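5-formaminoimidazole-4-carboxamide-1-(beta)-D-ribofuranosyl 5'-monophosphate synthetase (Methanocaldococcus jannaschii, PDB 2R7K) catalyses the ATP- and formate-dependent, folate-independent formylation of AICAR to FAICAR in de novo purine biosynthesis. Local coordinates at residues A[141-146]-A[196-201]; A[151-156]-A[167-172]; A[230-235]-A[250-255]. One frame throughout, in Å; residues are numbered along the deposited sequence. Where two conformers were deposited one is given.

Contact 1 (A[141-146]-A[196-201]); sequences KKYESP and AHIEEY. With ACP (phosphomethylphosphonic acid adenylate ester), chain E.
Glu-200 carries its CG anti to the backbone N (chi1 170°) and extends fully from there, which brings its carboxylate to the backbone N of Lys-141; the two side chains cross at a slant. OE1 of Glu-200 accepts the backbone N of Lys-141 at 3.0 Å. The bond is nearly straight and uses the anti lone pair of the oxygen. In return the backbone N of Glu-200 gives its hydrogen to Lys-141 O at 2.7 Å, in the carbonyl plane. The side chain of Lys-141, bent at its third torsion, brings CE to 3.4 Å from Glu-200 OE1, but its NZ makes no salt bridge with this carboxylate.

One step on, Lys-142 is bent twice. Its CE comes close to Glu-199 OE1. Its ammonium group turns to the backbone O of Pro-140. Tyr-143 N then bonds to Ile-198 O at 2.9 Å. The edge of the Tyr-143 ring meets the backbone of Glu-200, and its hydroxyl reaches Asp-150. Ile-198 has the most surface covered by the other segment. Its CG2 packs on CB of Tyr-143 and its CD1 on CD of Pro-146, and Phe-175 of helix 172-184 covers it further.

The short strand 142-143 is an outermost strand of the four-stranded antiparallel sheet of the ATP-grasp fold. Strand 197-200 is its neighbour and leads into the ATP site. OE2 of Glu-199 accepts N6 of the bound ATP analogue ACP at 2.8 Å, and Glu-200 O accepts it too. The ring of Tyr-201 covers C2 of the adenine with one face. Two acceptors on one amino group are consistent with recognition of the adenine, and the salt bridge from Glu-199 OE2 to Lys-156 probably keeps that carboxylate charged and in position.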
loop_
_atom_site.group_PDB
_atom_site.type_symbol
_atom_site.label_atom_id
_atom_site.label_comp_id
_atom_site.label_asym_id
_atom_site.label_seq_id
_atom_site.Cartn_x
_atom_site.Cartn_y
_atom_site.Cartn_z
ATOM N N LYS A 141 26.238 25.777 -29.922
ATOM C CA LYS A 141 26.626 26.936 -30.733
ATOM C C LYS A 141 25.713 27.075 -31.944
ATOM O O LYS A 141 25.406 26.090 -32.614
ATOM C CB LYS A 141 28.079 26.829 -31.195
ATOM C CG LYS A 141 29.094 27.403 -30.224
ATOM C CD LYS A 141 30.520 27.133 -30.694
ATOM C CE LYS A 141 30.867 25.647 -30.593
ATOM N NZ LYS A 141 32.160 25.299 -31.253
ATOM N N LYS A 142 25.268 28.294 -32.217
ATOM C CA LYS A 142 24.468 28.541 -33.409
ATOM C C LYS A 142 25.371 28.985 -34.555
ATOM O O LYS A 142 26.392 29.633 -34.333
ATOM C CB LYS A 142 23.395 29.594 -33.138
ATOM C CG LYS A 142 22.495 29.274 -31.952
ATOM C CD LYS A 142 21.850 27.897 -32.083
ATOM C CE LYS A 142 20.829 27.640 -30.974
ATOM N NZ LYS A 142 21.441 27.682 -29.614
ATOM N N TYR A 143 24.997 28.613 -35.774
ATOM C CA TYR A 143 25.718 29.046 -36.970
ATOM C C TYR A 143 24.784 29.794 -37.914
ATOM O O TYR A 143 23.755 29.262 -38.332
ATOM C CB TYR A 143 26.359 27.854 -37.679
ATOM C CG TYR A 143 27.458 27.215 -36.868
ATOM C CD1 TYR A 143 28.775 27.625 -37.006
ATOM C CD2 TYR A 143 27.174 26.211 -35.945
ATOM C CE1 TYR A 143 29.784 27.050 -36.257
ATOM C CE2 TYR A 143 28.170 25.631 -35.193
ATOM C CZ TYR A 143 29.476 26.050 -35.350
ATOM O OH TYR A 143 30.478 25.471 -34.600
ATOM N N GLU A 144 25.150 31.027 -38.249
ATOM C CA GLU A 144 24.299 31.872 -39.086
ATOM C C GLU A 144 24.108 31.343 -40.508
ATOM O O GLU A 144 23.005 31.413 -41.053
ATOM C CB GLU A 144 24.826 33.305 -39.126
ATOM C CG GLU A 144 24.613 34.087 -37.844
ATOM C CD GLU A 144 25.130 35.508 -37.951
ATOM O OE1 GLU A 144 25.839 35.807 -38.940
ATOM O OE2 GLU A 144 24.831 36.326 -37.051
ATOM N N SER A 145 25.173 30.815 -41.109
ATOM C CA SER A 145 25.077 30.288 -42.474
ATOM C C SER A 145 25.959 29.063 -42.707
ATOM O O SER A 145 26.912 28.830 -41.968
ATOM C CB SER A 145 25.394 31.386 -43.503
ATOM O OG SER A 145 26.645 31.993 -43.236
ATOM N N PRO A 146 25.628 28.268 -43.737
ATOM C CA PRO A 146 26.402 27.088 -44.100
ATOM C C PRO A 146 27.894 27.396 -44.234
ATOM O O PRO A 146 28.732 26.522 -44.004
ATOM C CB PRO A 146 25.814 26.688 -45.455
ATOM C CG PRO A 146 24.421 27.202 -45.426
ATOM C CD PRO A 146 24.458 28.461 -44.614
ATOM N N ALA A 196 16.783 26.999 -42.787
ATOM C CA ALA A 196 17.710 26.086 -42.125
ATOM C C ALA A 196 18.315 26.650 -40.846
ATOM O O ALA A 196 18.914 27.729 -40.852
ATOM C CB ALA A 196 18.820 25.680 -43.081
ATOM N N HIS A 197 18.140 25.922 -39.746
ATOM C CA HIS A 197 18.786 26.274 -38.490
ATOM C C HIS A 197 19.967 25.344 -38.265
ATOM O O HIS A 197 19.804 24.126 -38.183
ATOM C CB HIS A 197 17.806 26.191 -37.316
ATOM C CG HIS A 197 18.414 26.553 -35.995
ATOM N ND1 HIS A 197 18.722 25.612 -35.033
ATOM C CD2 HIS A 197 18.778 27.750 -35.477
ATOM C CE1 HIS A 197 19.244 26.216 -33.981
ATOM N NE2 HIS A 197 19.289 27.514 -34.224
ATOM N N ILE A 198 21.157 25.925 -38.177
ATOM C CA ILE A 198 22.380 25.152 -38.039
ATOM C C ILE A 198 22.946 25.340 -36.653
ATOM O O ILE A 198 23.166 26.470 -36.221
ATOM C CB ILE A 198 23.451 25.619 -39.071
ATOM C CG1 ILE A 198 22.852 25.692 -40.481
ATOM C CG2 ILE A 198 24.681 24.714 -39.045
ATOM C CD1 ILE A 198 23.760 26.363 -41.495
ATOM N N GLU A 199 23.190 24.239 -35.949
ATOM C CA GLU A 199 23.845 24.339 -34.654
ATOM C C GLU A 199 24.871 23.245 -34.418
ATOM O O GLU A 199 24.827 22.178 -35.029
ATOM C CB GLU A 199 22.820 24.366 -33.505
ATOM C CG GLU A 199 21.877 23.166 -33.445
ATOM C CD GLU A 199 20.998 23.174 -32.198
ATOM O OE1 GLU A 199 20.615 24.272 -31.736
ATOM O OE2 GLU A 199 20.690 22.080 -31.675
ATOM N N GLU A 200 25.795 23.529 -33.516
ATOM C CA GLU A 200 26.757 22.545 -33.071
ATOM C C GLU A 200 26.088 21.193 -32.817
ATOM O O GLU A 200 25.052 21.116 -32.162
ATOM C CB GLU A 200 27.417 23.053 -31.797
ATOM C CG GLU A 200 28.284 22.048 -31.075
ATOM C CD GLU A 200 28.863 22.623 -29.806
ATOM O OE1 GLU A 200 28.380 23.693 -29.359
ATOM O OE2 GLU A 200 29.804 22.012 -29.258
ATOM N N TYR A 201 26.669 20.128 -33.350
ATOM C CA TYR A 201 26.192 18.796 -33.032
ATOM C C TYR A 201 26.852 18.394 -31.713
ATOM O O TYR A 201 28.083 18.263 -31.636
ATOM C CB TYR A 201 26.520 17.804 -34.151
ATOM C CG TYR A 201 25.897 16.442 -33.944
ATOM C CD1 TYR A 201 24.756 16.066 -34.641
ATOM C CD2 TYR A 201 26.442 15.534 -33.041
ATOM C CE1 TYR A 201 24.173 14.822 -34.447
ATOM C CE2 TYR A 201 25.869 14.285 -32.836
ATOM C CZ TYR A 201 24.732 13.935 -33.542
ATOM O OH TYR A 201 24.158 12.696 -33.352
HETATM P PG ACP E . 9.922 17.134 -31.823
HETATM O O1G ACP E . 9.346 16.735 -33.163
HETATM O O2G ACP E . 9.204 18.299 -31.180
HETATM O O3G ACP E . 10.155 15.964 -30.893
HETATM P PB ACP E . 12.263 18.622 -30.759
HETATM O O1B ACP E . 11.783 17.925 -29.508
HETATM O O2B ACP E . 11.980 20.104 -30.889
HETATM C C3B ACP E . 11.577 17.761 -32.201
HETATM P PA ACP E . 14.815 18.810 -32.017
HETATM O O1A ACP E . 15.629 20.010 -31.608
HETATM O O2A ACP E . 14.048 18.788 -33.314
HETATM O O3A ACP E . 13.862 18.434 -30.769
HETATM O "O5'" ACP E . 15.800 17.550 -32.039
HETATM C "C5'" ACP E . 15.371 16.326 -32.615
HETATM C "C4'" ACP E . 16.396 15.300 -32.184
HETATM O "O4'" ACP E . 17.653 15.586 -32.807
HETATM C "C3'" ACP E . 16.664 15.371 -30.689
HETATM O "O3'" ACP E . 15.763 14.555 -29.926
HETATM C "C2'" ACP E . 18.097 14.896 -30.587
HETATM O "O2'" ACP E . 18.111 13.471 -30.525
HETATM C "C1'" ACP E . 18.730 15.357 -31.899
HETATM N N9 ACP E . 19.411 16.649 -31.678
HETATM C C8 ACP E . 18.789 17.843 -31.616
HETATM N N7 ACP E . 19.674 18.842 -31.393
HETATM C C5 ACP E . 20.897 18.282 -31.315
HETATM C C6 ACP E . 22.275 18.774 -31.112
HETATM N N6 ACP E . 22.525 20.092 -30.927
HETATM N N1 ACP E . 23.270 17.863 -31.098
HETATM C C2 ACP E . 23.035 16.546 -31.278
HETATM N N3 ACP E . 21.806 16.030 -31.473
HETATM C C4 ACP E . 20.717 16.835 -31.495
#

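Contact 2 (A[151-156]-A[167-172]); sequences GTVIVK and FIASST. With ACP (phosphomethylphosphonic acid adenylate ester), chain E.
Phe-167 and Val-155 bury the most surface in this contact, and they lie side by side. CB of Val-155 stands over one face of the Phe-167 ring, offset toward the rim, in a CH-pi contact of 4.2 Å to the centroid. CG2 of Val-155 comes to 3.6 Å from CE2 of the ring. The first torsion of Phe-167 (chi1 67°) sets CG between the backbone N and the carbonyl carbon, and the ring swings across to the neighbouring strand. Phe-175 of helix 172-184 meets this ring edge-to-face.

The two strands, 153-156 and 166-169, form a beta hairpin in the antiparallel sheet of the ATP-grasp fold. Val-153 N bonds to Ala-169 O at 2.8 Å, nearly along the C=O axis. Val-155 N bonds to Phe-167 O at 2.9 Å.

Beyond the last strand pair, the hydroxyls of Ser-170 and Thr-152 share a hydrogen bond, OG to OG1, of 2.7 Å. CG2 of Thr-152 packs on CG2 of Ile-168. On the face of Ile-154 and Ile-168 the sheet meets the nucleotide: Ile-154 CD1 touches the adenine, and Lys-156 NZ bonds to ACP O1A at 2.8 Å and to N7.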
loop_
_atom_site.group_PDB
_atom_site.type_symbol
_atom_site.label_atom_id
_atom_site.label_comp_id
_atom_site.label_asym_id
_atom_site.label_seq_id
_atom_site.Cartn_x
_atom_site.Cartn_y
_atom_site.Cartn_z
ATOM N N GLY A 151 32.821 22.615 -37.926
ATOM C CA GLY A 151 32.795 21.361 -37.181
ATOM C C GLY A 151 31.622 20.520 -37.633
ATOM O O GLY A 151 31.054 20.759 -38.697
ATOM N N THR A 152 31.252 19.530 -36.832
ATOM C CA THR A 152 30.049 18.776 -37.121
ATOM C C THR A 152 28.852 19.558 -36.588
ATOM O O THR A 152 28.876 20.085 -35.471
ATOM C CB THR A 152 30.103 17.336 -36.563
ATOM O OG1 THR A 152 31.228 16.652 -37.127
ATOM C CG2 THR A 152 28.844 16.569 -36.931
ATOM N N VAL A 153 27.826 19.677 -37.419
ATOM C CA VAL A 153 26.637 20.412 -37.043
ATOM C C VAL A 153 25.420 19.559 -37.332
ATOM O O VAL A 153 25.484 18.634 -38.143
ATOM C CB VAL A 153 26.501 21.752 -37.822
ATOM C CG1 VAL A 153 27.633 22.716 -37.454
ATOM C CG2 VAL A 153 26.447 21.507 -39.322
ATOM N N ILE A 154 24.318 19.859 -36.652
ATOM C CA ILE A 154 23.038 19.288 -37.024
ATOM C C ILE A 154 22.214 20.411 -37.644
ATOM O O ILE A 154 22.302 21.566 -37.212
ATOM C CB ILE A 154 22.308 18.648 -35.811
ATOM C CG1 ILE A 154 20.984 18.021 -36.250
ATOM C CG2 ILE A 154 22.100 19.679 -34.700
ATOM C CD1 ILE A 154 20.330 17.149 -35.192
ATOM N N VAL A 155 21.433 20.090 -38.668
ATOM C CA VAL A 155 20.653 21.126 -39.340
ATOM C C VAL A 155 19.162 20.827 -39.304
ATOM O O VAL A 155 18.716 19.769 -39.747
ATOM C CB VAL A 155 21.108 21.367 -40.810
ATOM C CG1 VAL A 155 20.419 22.606 -41.367
ATOM C CG2 VAL A 155 22.617 21.540 -40.878
ATOM N N LYS A 156 18.400 21.784 -38.786
ATOM C CA LYS A 156 16.974 21.603 -38.574
ATOM C C LYS A 156 16.130 22.491 -39.488
ATOM O O LYS A 156 16.343 23.701 -39.569
ATOM C CB LYS A 156 16.631 21.873 -37.108
ATOM C CG LYS A 156 17.414 21.005 -36.139
ATOM C CD LYS A 156 17.280 21.492 -34.710
ATOM C CE LYS A 156 18.035 20.567 -33.759
ATOM N NZ LYS A 156 18.118 21.105 -32.368
ATOM N N PHE A 167 19.577 16.873 -41.153
ATOM C CA PHE A 167 20.778 16.169 -41.591
ATOM C C PHE A 167 21.990 16.638 -40.806
ATOM O O PHE A 167 21.943 17.659 -40.110
ATOM C CB PHE A 167 20.996 16.231 -43.122
ATOM C CG PHE A 167 21.320 17.609 -43.660
ATOM C CD1 PHE A 167 20.416 18.275 -44.476
ATOM C CD2 PHE A 167 22.537 18.221 -43.375
ATOM C CE1 PHE A 167 20.714 19.530 -44.986
ATOM C CE2 PHE A 167 22.840 19.482 -43.875
ATOM C CZ PHE A 167 21.929 20.138 -44.681
ATOM N N ILE A 168 23.063 15.863 -40.895
ATOM C CA ILE A 168 24.316 16.177 -40.223
ATOM C C ILE A 168 25.364 16.579 -41.264
ATOM O O ILE A 168 25.435 15.983 -42.341
ATOM C CB ILE A 168 24.834 14.948 -39.444
ATOM C CG1 ILE A 168 23.808 14.525 -38.382
ATOM C CG2 ILE A 168 26.201 15.228 -38.826
ATOM C CD1 ILE A 168 24.146 13.222 -37.674
ATOM N N ALA A 169 26.176 17.581 -40.945
ATOM C CA ALA A 169 27.196 18.043 -41.874
ATOM C C ALA A 169 28.464 18.408 -41.135
ATOM O O ALA A 169 28.405 18.914 -40.017
ATOM C CB ALA A 169 26.688 19.239 -42.673
ATOM N N SER A 170 29.610 18.156 -41.764
ATOM C CA SER A 170 30.902 18.542 -41.192
ATOM C C SER A 170 31.653 19.597 -42.020
ATOM O O SER A 170 32.769 19.989 -41.664
ATOM C CB SER A 170 31.786 17.314 -40.953
ATOM O OG SER A 170 31.304 16.534 -39.867
ATOM N N SER A 171 31.031 20.064 -43.104
ATOM C CA SER A 171 31.603 21.132 -43.935
ATOM C C SER A 171 30.520 21.887 -44.686
ATOM O O SER A 171 29.400 21.398 -44.851
ATOM C CB SER A 171 32.601 20.566 -44.953
ATOM O OG SER A 171 31.952 19.698 -45.868
ATOM N N THR A 172 30.871 23.078 -45.158
ATOM C CA THR A 172 29.982 23.858 -46.008
ATOM C C THR A 172 29.579 23.059 -47.246
ATOM O O THR A 172 28.399 23.003 -47.607
ATOM C CB THR A 172 30.651 25.177 -46.430
ATOM O OG1 THR A 172 31.099 25.872 -45.261
ATOM C CG2 THR A 172 29.678 26.055 -47.185
HETATM P PG ACP E . 9.922 17.134 -31.823
HETATM O O1G ACP E . 9.346 16.735 -33.163
HETATM O O2G ACP E . 9.204 18.299 -31.180
HETATM O O3G ACP E . 10.155 15.964 -30.893
HETATM P PB ACP E . 12.263 18.622 -30.759
HETATM O O1B ACP E . 11.783 17.925 -29.508
HETATM O O2B ACP E . 11.980 20.104 -30.889
HETATM C C3B ACP E . 11.577 17.761 -32.201
HETATM P PA ACP E . 14.815 18.810 -32.017
HETATM O O1A ACP E . 15.629 20.010 -31.608
HETATM O O2A ACP E . 14.048 18.788 -33.314
HETATM O O3A ACP E . 13.862 18.434 -30.769
HETATM O "O5'" ACP E . 15.800 17.550 -32.039
HETATM C "C5'" ACP E . 15.371 16.326 -32.615
HETATM C "C4'" ACP E . 16.396 15.300 -32.184
HETATM O "O4'" ACP E . 17.653 15.586 -32.807
HETATM C "C3'" ACP E . 16.664 15.371 -30.689
HETATM O "O3'" ACP E . 15.763 14.555 -29.926
HETATM C "C2'" ACP E . 18.097 14.896 -30.587
HETATM O "O2'" ACP E . 18.111 13.471 -30.525
HETATM C "C1'" ACP E . 18.730 15.357 -31.899
HETATM N N9 ACP E . 19.411 16.649 -31.678
HETATM C C8 ACP E . 18.789 17.843 -31.616
HETATM N N7 ACP E . 19.674 18.842 -31.393
HETATM C C5 ACP E . 20.897 18.282 -31.315
HETATM C C6 ACP E . 22.275 18.774 -31.112
HETATM N N6 ACP E . 22.525 20.092 -30.927
HETATM N N1 ACP E . 23.270 17.863 -31.098
HETATM C C2 ACP E . 23.035 16.546 -31.278
HETATM N N3 ACP E . 21.806 16.030 -31.473
HETATM C C4 ACP E . 20.717 16.835 -31.495
#

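Contact 3 (A[230-235]-A[250-255]); sequences ESNIDG and NPSYVI. With ACP (phosphomethylphosphonic acid adenylate ester), chain E; AMZ (aminoimidazole 4-carboxamide ribonucleotide), chain F.
The Tyr-253 ring takes Ile-233 over one face, with CB 4.2 Å from the centroid and offset toward the rim. Glu-230 OE1 lies at the ring edge, in its plane, and Tyr-166 meets the ring edge-to-face. CD1 of Ile-233 passes on to Pro-251 CB. The ring also touches the ribose of ACP. O2' of the ribose bonds to Glu-230 OE1 at 3.0 Å; O3' lies so close to OE2 that the detail of that bond is doubtful.

The peptide bond before Asn-232 is cis. Its side-chain ND2 gives a hydrogen, close to the amide plane, to Asn-250 O at 3.0 Å. OD1 accepts Ser-252 N at 2.9 Å, from above the carbonyl plane. Ser-252 OG accepts Asn-232 N and also hydrogen-bonds to Glu-302 of the third subunit. With an alanine at Asn-232, Ser-252 N and Asn-250 O would probably be left without these partners, and their loop freer to move away from the turn.

Ser-231 and Val-254 pair through two backbone bonds. Arg-238 of the second subunit bridges to Glu-230 and Asp-234. Glu-230 ends strand 219-230, antiparallel to strand 253-263 in the five-stranded sheet; the chain then turns into helix 233-236.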
loop_
_atom_site.group_PDB
_atom_site.type_symbol
_atom_site.label_atom_id
_atom_site.label_comp_id
_atom_site.label_asym_id
_atom_site.label_seq_id
_atom_site.Cartn_x
_atom_site.Cartn_y
_atom_site.Cartn_z
ATOM N N GLU A 230 13.974 7.522 -31.119
ATOM C CA GLU A 230 13.594 8.196 -32.365
ATOM C C GLU A 230 13.823 7.325 -33.606
ATOM O O GLU A 230 14.768 6.556 -33.662
ATOM C CB GLU A 230 14.352 9.526 -32.477
ATOM C CG GLU A 230 13.865 10.581 -31.494
ATOM C CD GLU A 230 14.879 11.672 -31.217
ATOM O OE1 GLU A 230 16.090 11.443 -31.416
ATOM O OE2 GLU A 230 14.458 12.767 -30.786
ATOM N N SER A 231 12.937 7.444 -34.591
ATOM C CA SER A 231 13.036 6.681 -35.836
ATOM C C SER A 231 13.213 7.660 -37.011
ATOM O O SER A 231 12.527 8.675 -37.070
ATOM C CB SER A 231 11.773 5.838 -36.019
ATOM O OG SER A 231 11.882 4.936 -37.107
ATOM N N ASN A 232 14.094 7.352 -37.967
ATOM C CA ASN A 232 14.743 6.046 -38.098
ATOM C C ASN A 232 16.092 5.968 -37.404
ATOM O O ASN A 232 16.722 4.917 -37.372
ATOM C CB ASN A 232 14.908 5.696 -39.585
ATOM C CG ASN A 232 15.936 6.581 -40.293
ATOM O OD1 ASN A 232 16.719 7.289 -39.658
ATOM N ND2 ASN A 232 15.938 6.533 -41.618
ATOM N N ILE A 233 16.527 7.077 -36.825
ATOM C CA ILE A 233 17.905 7.180 -36.362
ATOM C C ILE A 233 18.329 6.044 -35.421
ATOM O O ILE A 233 19.406 5.465 -35.588
ATOM C CB ILE A 233 18.187 8.569 -35.738
ATOM C CG1 ILE A 233 19.668 8.697 -35.358
ATOM C CG2 ILE A 233 17.266 8.833 -34.551
ATOM C CD1 ILE A 233 20.620 8.545 -36.549
ATOM N N ASP A 234 17.485 5.711 -34.443
ATOM C CA ASP A 234 17.841 4.675 -33.471
ATOM C C ASP A 234 17.755 3.269 -34.077
ATOM O O ASP A 234 18.325 2.314 -33.547
ATOM C CB ASP A 234 17.020 4.825 -32.182
ATOM C CG ASP A 234 17.446 6.038 -31.367
ATOM O OD1 ASP A 234 18.674 6.252 -31.225
ATOM O OD2 ASP A 234 16.571 6.787 -30.878
ATOM N N GLY A 235 17.062 3.155 -35.202
ATOM C CA GLY A 235 17.148 1.948 -36.030
ATOM C C GLY A 235 18.369 1.967 -36.947
ATOM O O GLY A 235 19.024 0.944 -37.137
ATOM N N ASN A 250 19.045 8.298 -45.308
ATOM C CA ASN A 250 19.203 9.498 -44.497
ATOM C C ASN A 250 18.564 9.316 -43.125
ATOM O O ASN A 250 17.494 8.711 -43.014
ATOM C CB ASN A 250 18.584 10.703 -45.202
ATOM C CG ASN A 250 19.180 10.942 -46.574
ATOM O OD1 ASN A 250 18.455 11.119 -47.553
ATOM N ND2 ASN A 250 20.507 10.937 -46.654
ATOM N N PRO A 251 19.223 9.833 -42.077
ATOM C CA PRO A 251 18.674 9.791 -40.725
ATOM C C PRO A 251 17.468 10.704 -40.561
ATOM O O PRO A 251 17.481 11.852 -41.016
ATOM C CB PRO A 251 19.829 10.303 -39.858
ATOM C CG PRO A 251 20.630 11.164 -40.772
ATOM C CD PRO A 251 20.545 10.480 -42.115
ATOM N N SER A 252 16.426 10.184 -39.925
ATOM C CA SER A 252 15.323 11.022 -39.471
ATOM C C SER A 252 15.193 10.889 -37.953
ATOM O O SER A 252 15.704 9.941 -37.361
ATOM C CB SER A 252 14.025 10.634 -40.171
ATOM O OG SER A 252 13.851 9.232 -40.153
ATOM N N TYR A 253 14.520 11.847 -37.332
ATOM C CA TYR A 253 14.468 11.927 -35.876
ATOM C C TYR A 253 13.039 12.081 -35.366
ATOM O O TYR A 253 12.748 12.957 -34.556
ATOM C CB TYR A 253 15.328 13.091 -35.397
ATOM C CG TYR A 253 16.797 12.920 -35.723
ATOM C CD1 TYR A 253 17.690 12.464 -34.758
ATOM C CD2 TYR A 253 17.292 13.204 -36.999
ATOM C CE1 TYR A 253 19.034 12.307 -35.042
ATOM C CE2 TYR A 253 18.643 13.035 -37.300
ATOM C CZ TYR A 253 19.507 12.590 -36.314
ATOM O OH TYR A 253 20.849 12.424 -36.592
ATOM N N VAL A 254 12.153 11.227 -35.857
ATOM C CA VAL A 254 10.759 11.239 -35.436
ATOM C C VAL A 254 10.624 10.591 -34.059
ATOM O O VAL A 254 11.010 9.429 -33.874
ATOM C CB VAL A 254 9.884 10.449 -36.415
ATOM C CG1 VAL A 254 8.396 10.657 -36.094
ATOM C CG2 VAL A 254 10.191 10.853 -37.855
ATOM N N ILE A 255 10.083 11.336 -33.094
ATOM C CA ILE A 255 9.865 10.790 -31.757
ATOM C C ILE A 255 8.882 9.632 -31.804
ATOM O O ILE A 255 7.741 9.801 -32.239
ATOM C CB ILE A 255 9.377 11.853 -30.734
ATOM C CG1 ILE A 255 9.293 11.224 -29.346
ATOM C CG2 ILE A 255 8.023 12.441 -31.135
ATOM C CD1 ILE A 255 10.647 10.795 -28.820
HETATM P PG ACP E . 9.922 17.134 -31.823
HETATM O O1G ACP E . 9.346 16.735 -33.163
HETATM O O2G ACP E . 9.204 18.299 -31.180
HETATM O O3G ACP E . 10.155 15.964 -30.893
HETATM P PB ACP E . 12.263 18.622 -30.759
HETATM O O1B ACP E . 11.783 17.925 -29.508
HETATM O O2B ACP E . 11.980 20.104 -30.889
HETATM C C3B ACP E . 11.577 17.761 -32.201
HETATM P PA ACP E . 14.815 18.810 -32.017
HETATM O O1A ACP E . 15.629 20.010 -31.608
HETATM O O2A ACP E . 14.048 18.788 -33.314
HETATM O O3A ACP E . 13.862 18.434 -30.769
HETATM O "O5'" ACP E . 15.800 17.550 -32.039
HETATM C "C5'" ACP E . 15.371 16.326 -32.615
HETATM C "C4'" ACP E . 16.396 15.300 -32.184
HETATM O "O4'" ACP E . 17.653 15.586 -32.807
HETATM C "C3'" ACP E . 16.664 15.371 -30.689
HETATM O "O3'" ACP E . 15.763 14.555 -29.926
HETATM C "C2'" ACP E . 18.097 14.896 -30.587
HETATM O "O2'" ACP E . 18.111 13.471 -30.525
HETATM C "C1'" ACP E . 18.730 15.357 -31.899
HETATM N N9 ACP E . 19.411 16.649 -31.678
HETATM C C8 ACP E . 18.789 17.843 -31.616
HETATM N N7 ACP E . 19.674 18.842 -31.393
HETATM C C5 ACP E . 20.897 18.282 -31.315
HETATM C C6 ACP E . 22.275 18.774 -31.112
HETATM N N6 ACP E . 22.525 20.092 -30.927
HETATM N N1 ACP E . 23.270 17.863 -31.098
HETATM C C2 ACP E . 23.035 16.546 -31.278
HETATM N N3 ACP E . 21.806 16.030 -31.473
HETATM C C4 ACP E . 20.717 16.835 -31.495
HETATM O O5 AMZ F . 8.443 12.287 -26.171
HETATM C C6 AMZ F . 7.341 11.935 -26.595
HETATM N N2 AMZ F . 6.788 10.737 -26.405
HETATM C C3A AMZ F . 6.498 12.896 -27.411
HETATM C C7A AMZ F . 6.848 14.186 -27.727
HETATM N N3 AMZ F . 7.975 14.801 -27.373
HETATM N N1 AMZ F . 5.308 12.643 -27.935
HETATM C C5 AMZ F . 4.916 13.755 -28.570
HETATM N N AMZ F . 5.855 14.701 -28.442
HETATM C C1 AMZ F . 5.796 16.065 -28.987
HETATM C C2 AMZ F . 6.246 16.076 -30.448
HETATM C C3 AMZ F . 4.943 16.123 -31.223
HETATM O O2 AMZ F . 5.138 16.906 -32.400
HETATM O O1 AMZ F . 6.980 17.280 -30.680
HETATM O O AMZ F . 4.403 16.471 -28.943
HETATM C C AMZ F . 4.007 16.872 -30.268
HETATM C C4 AMZ F . 2.562 16.403 -30.459
HETATM O O3 AMZ F . 2.477 15.000 -30.229
HETATM P P AMZ F . 1.551 14.085 -31.157
HETATM O OP1 AMZ F . 0.095 14.386 -31.091
HETATM O O4 AMZ F . 2.108 14.258 -32.670
HETATM O OP2 AMZ F . 1.865 12.556 -30.735
#

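How the contacts relate
Contact 1 is partly exposed and rests on backbone and carboxylate bonds, with exposed lysines beside it. Contact 2 is buried and mainly apolar beside its strand bonds; contact 3 is buried too, but adds a side-chain amide and a serine to its backbone bonds. Contacts 1 and 2 belong to one antiparallel sheet, where strands 197-200 and 153-156 are neighbours. Contact 3 lies in the other antiparallel sheet, its centre about 16 Å from that of contact 2, which it meets where Ile-168 packs on Tyr-253. All three touch ACP. Contacts 1 and 2 serve the adenine side, and contact 2 also the alpha-phosphate. Contact 3 takes the ribose, and its Ile-255 touches the bound AICAR.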